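Local coordinates for pyruvate kinase (PDB 3QTG), which catalyses the last step of glycolysis, transferring the phosphoryl group of phosphoenolpyruvate to ADP to give pyruvate and ATP, with a divalent metal cation as cofactor, at residues N376-G384 and A425-L435. Residues are numbered along the deposited sequence; the frame is centred on the assembly and turned at random.
Sequences NILVFSMSG and AENYEEGLEKL. With SO4 (sulfate ion), chain C.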
loop_
_atom_site.group_PDB
_atom_site.type_symbol
_atom_site.label_atom_id
_atom_site.label_comp_id
_atom_site.label_asym_id
_atom_site.label_seq_id
_atom_site.Cartn_x
_atom_site.Cartn_y
_atom_site.Cartn_z
ATOM N N ASN A 376 11.140 23.277 5.324
ATOM C CA ASN A 376 11.552 23.821 4.031
ATOM C C ASN A 376 12.861 23.219 3.555
ATOM O O ASN A 376 13.756 22.922 4.360
ATOM C CB ASN A 376 11.622 25.359 4.027
ATOM C CG ASN A 376 10.232 26.002 3.897
ATOM O OD1 ASN A 376 9.744 26.329 2.784
ATOM N ND2 ASN A 376 9.561 26.128 5.031
ATOM N N ILE A 377 12.951 23.031 2.241
ATOM C CA ILE A 377 14.163 22.545 1.605
ATOM C C ILE A 377 14.994 23.690 1.102
ATOM O O ILE A 377 14.482 24.618 0.452
ATOM C CB ILE A 377 13.869 21.550 0.454
ATOM C CG1 ILE A 377 12.998 20.407 0.976
ATOM C CG2 ILE A 377 15.197 21.074 -0.231
ATOM C CD1 ILE A 377 12.509 19.389 -0.105
ATOM N N LEU A 378 16.289 23.605 1.412
ATOM C CA LEU A 378 17.297 24.534 0.933
ATOM C C LEU A 378 18.305 23.729 0.133
ATOM O O LEU A 378 18.703 22.663 0.566
ATOM C CB LEU A 378 18.007 25.207 2.123
ATOM C CG LEU A 378 17.351 26.324 2.935
ATOM C CD1 LEU A 378 15.978 25.935 3.482
ATOM C CD2 LEU A 378 18.291 26.702 4.101
ATOM N N VAL A 379 18.708 24.220 -1.033
ATOM C CA VAL A 379 19.680 23.518 -1.883
ATOM C C VAL A 379 20.759 24.480 -2.322
ATOM O O VAL A 379 20.446 25.579 -2.807
ATOM C CB VAL A 379 19.054 22.985 -3.225
ATOM C CG1 VAL A 379 20.006 22.017 -3.936
ATOM C CG2 VAL A 379 17.720 22.342 -3.004
ATOM N N PHE A 380 22.021 24.066 -2.197
ATOM C CA PHE A 380 23.098 24.749 -2.895
ATOM C C PHE A 380 23.499 23.981 -4.156
ATOM O O PHE A 380 23.871 22.802 -4.126
ATOM C CB PHE A 380 24.306 25.110 -2.013
ATOM C CG PHE A 380 25.100 26.284 -2.556
ATOM C CD1 PHE A 380 24.708 27.592 -2.284
ATOM C CD2 PHE A 380 26.204 26.080 -3.373
ATOM C CE1 PHE A 380 25.424 28.684 -2.795
ATOM C CE2 PHE A 380 26.914 27.169 -3.913
ATOM C CZ PHE A 380 26.515 28.469 -3.619
ATOM N N SER A 381 23.388 24.681 -5.277
ATOM C CA SER A 381 23.429 24.054 -6.576
ATOM C C SER A 381 24.288 24.896 -7.510
ATOM O O SER A 381 24.030 26.083 -7.677
ATOM C CB SER A 381 21.997 23.932 -7.105
ATOM O OG SER A 381 21.917 23.040 -8.194
ATOM N N MET A 382 25.317 24.279 -8.087
ATOM C CA MET A 382 26.235 24.953 -9.013
ATOM C C MET A 382 25.603 25.202 -10.387
ATOM O O MET A 382 25.667 26.316 -10.904
ATOM C CB MET A 382 27.536 24.156 -9.174
ATOM C CG MET A 382 28.409 24.098 -7.925
ATOM S SD MET A 382 28.708 25.705 -7.154
ATOM C CE MET A 382 30.152 25.373 -6.125
ATOM N N SER A 383 25.003 24.164 -10.963
ATOM C CA SER A 383 24.434 24.232 -12.304
ATOM C C SER A 383 22.914 24.125 -12.338
ATOM O O SER A 383 22.322 24.143 -13.410
ATOM C CB SER A 383 25.032 23.119 -13.179
ATOM O OG SER A 383 26.446 23.263 -13.264
ATOM N N GLY A 384 22.283 23.981 -11.172
ATOM C CA GLY A 384 20.837 23.742 -11.105
ATOM C C GLY A 384 20.393 22.284 -11.079
ATOM O O GLY A 384 19.208 22.018 -10.960
ATOM N N ALA A 425 30.045 31.943 -3.725
ATOM C CA ALA A 425 30.646 31.013 -2.750
ATOM C C ALA A 425 31.800 30.241 -3.375
ATOM O O ALA A 425 31.812 30.009 -4.592
ATOM C CB ALA A 425 29.598 30.041 -2.196
ATOM N N GLU A 426 32.759 29.832 -2.542
ATOM C CA GLU A 426 34.004 29.244 -3.043
ATOM C C GLU A 426 33.842 27.759 -3.308
ATOM O O GLU A 426 34.532 27.183 -4.155
ATOM C CB GLU A 426 35.164 29.503 -2.067
ATOM C CG GLU A 426 36.557 29.659 -2.739
ATOM C CD GLU A 426 36.505 30.372 -4.102
ATOM O OE1 GLU A 426 36.248 31.602 -4.134
ATOM O OE2 GLU A 426 36.715 29.695 -5.142
ATOM N N ASN A 427 32.901 27.158 -2.584
ATOM C CA ASN A 427 32.670 25.730 -2.618
ATOM C C ASN A 427 31.284 25.455 -2.041
ATOM O O ASN A 427 30.611 26.374 -1.556
ATOM C CB ASN A 427 33.763 25.008 -1.813
ATOM C CG ASN A 427 33.878 25.528 -0.382
ATOM O OD1 ASN A 427 32.890 25.615 0.339
ATOM N ND2 ASN A 427 35.093 25.862 0.034
ATOM N N TYR A 428 30.878 24.190 -2.077
ATOM C CA TYR A 428 29.544 23.787 -1.678
ATOM C C TYR A 428 29.282 24.083 -0.217
ATOM O O TYR A 428 28.253 24.674 0.109
ATOM C CB TYR A 428 29.356 22.304 -1.913
ATOM C CG TYR A 428 28.942 21.956 -3.312
ATOM C CD1 TYR A 428 29.785 21.220 -4.132
ATOM C CD2 TYR A 428 27.707 22.365 -3.821
ATOM C CE1 TYR A 428 29.409 20.885 -5.422
ATOM C CE2 TYR A 428 27.317 22.029 -5.116
ATOM C CZ TYR A 428 28.175 21.286 -5.903
ATOM O OH TYR A 428 27.830 20.958 -7.180
ATOM N N GLU A 429 30.228 23.685 0.641
ATOM C CA GLU A 429 30.077 23.817 2.081
ATOM C C GLU A 429 29.905 25.271 2.508
ATOM O O GLU A 429 29.051 25.567 3.331
ATOM C CB GLU A 429 31.202 23.093 2.854
ATOM C CG GLU A 429 30.752 22.549 4.237
ATOM C CD GLU A 429 29.875 21.276 4.160
ATOM O OE1 GLU A 429 30.360 20.254 3.628
ATOM O OE2 GLU A 429 28.703 21.286 4.640
ATOM N N GLU A 430 30.679 26.179 1.914
ATOM C CA GLU A 430 30.548 27.615 2.194
ATOM C C GLU A 430 29.215 28.164 1.637
ATOM O O GLU A 430 28.517 28.942 2.302
ATOM C CB GLU A 430 31.770 28.367 1.645
ATOM C CG GLU A 430 31.611 29.880 1.468
ATOM C CD GLU A 430 32.841 30.545 0.831
ATOM O OE1 GLU A 430 33.968 30.344 1.358
ATOM O OE2 GLU A 430 32.683 31.275 -0.180
ATOM N N GLY A 431 28.856 27.727 0.431
ATOM C CA GLY A 431 27.579 28.083 -0.156
ATOM C C GLY A 431 26.394 27.690 0.702
ATOM O O GLY A 431 25.513 28.510 0.970
ATOM N N LEU A 432 26.375 26.433 1.148
ATOM C CA LEU A 432 25.270 25.944 1.989
ATOM C C LEU A 432 25.153 26.706 3.316
ATOM O O LEU A 432 24.048 26.991 3.774
ATOM C CB LEU A 432 25.356 24.428 2.221
ATOM C CG LEU A 432 24.047 23.774 2.705
ATOM C CD1 LEU A 432 22.909 23.869 1.652
ATOM C CD2 LEU A 432 24.267 22.321 3.146
ATOM N N GLU A 433 26.285 27.040 3.930
ATOM C CA GLU A 433 26.242 27.740 5.209
ATOM C C GLU A 433 25.748 29.184 5.059
ATOM O O GLU A 433 24.996 29.645 5.907
ATOM C CB GLU A 433 27.562 27.623 5.991
ATOM C CG GLU A 433 28.004 26.162 6.301
ATOM C CD GLU A 433 26.976 25.308 7.115
ATOM O OE1 GLU A 433 26.489 25.769 8.182
ATOM O OE2 GLU A 433 26.674 24.158 6.684
ATOM N N LYS A 434 26.122 29.871 3.975
ATOM C CA LYS A 434 25.513 31.171 3.623
ATOM C C LYS A 434 24.008 31.100 3.373
ATOM O O LYS A 434 23.262 31.989 3.788
ATOM C CB LYS A 434 26.165 31.781 2.383
ATOM C CG LYS A 434 27.603 32.207 2.554
ATOM C CD LYS A 434 28.170 32.558 1.189
ATOM C CE LYS A 434 29.662 32.846 1.238
ATOM N NZ LYS A 434 29.937 34.196 1.796
ATOM N N LEU A 435 23.567 30.058 2.665
ATOM C CA LEU A 435 22.133 29.818 2.457
ATOM C C LEU A 435 21.393 29.501 3.766
ATOM O O LEU A 435 20.294 29.986 3.979
ATOM C CB LEU A 435 21.897 28.721 1.396
ATOM C CG LEU A 435 20.462 28.376 0.945
ATOM C CD1 LEU A 435 19.787 29.542 0.202
ATOM C CD2 LEU A 435 20.467 27.116 0.071
HETATM S S SO4 C . 24.534 20.869 -8.915
HETATM O O1 SO4 C . 25.418 21.657 -8.086
HETATM O O2 SO4 C . 24.424 21.524 -10.225
HETATM O O3 SO4 C . 23.205 20.780 -8.313
HETATM O O4 SO4 C . 25.022 19.504 -9.114
#
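Strand 376-380 and helix 428-435 run roughly antiparallel, their directions 146° apart, with axes 8.0 Å apart and no hydrogen bond between them; the backbones come nearest where Phe380 meets Leu432. The helix packs on an inner strand of the mixed sheet in the C-terminal alpha/beta domain, and alternate strand residues, Leu378 and Phe380, direct their side chains at it. Phe380, with CG anti to its backbone N (chi1 -155°), lays its ring flat against the helix backbone, and Gly431 CA sits 3.5 Å from the ring centroid in a CH-pi contact. Ala425 CB meets the ring at CZ, while Tyr428 CD2 comes up to its edge and Leu432 CD1 lies near Phe380 CB. Leu435 CD2 lies 3.7 Å from Leu378 CB and also reaches Val379 O. Beyond the strand, Met382 bends at chi2 across Tyr428: Met382 CG rests 3.5 Å from Tyr428 CZ, and SD stands above the face, 4.8 Å from the centroid, as a Met-aromatic contact. Asn427 caps the helix, OD1 accepting from Glu430 N. A sulfate, probably from the crystallisation liquor, accepts bonds from Ser381 OG, Met382 N, Ser383 N and the start of helix 385-391; its O1 lies in plane at the Tyr428 ring edge. Apolar packing thus adjoins an anion-binding turn that resembles the allosteric sugar-phosphate pocket of other pyruvate kinases, where the sulfate may mark a phosphate position.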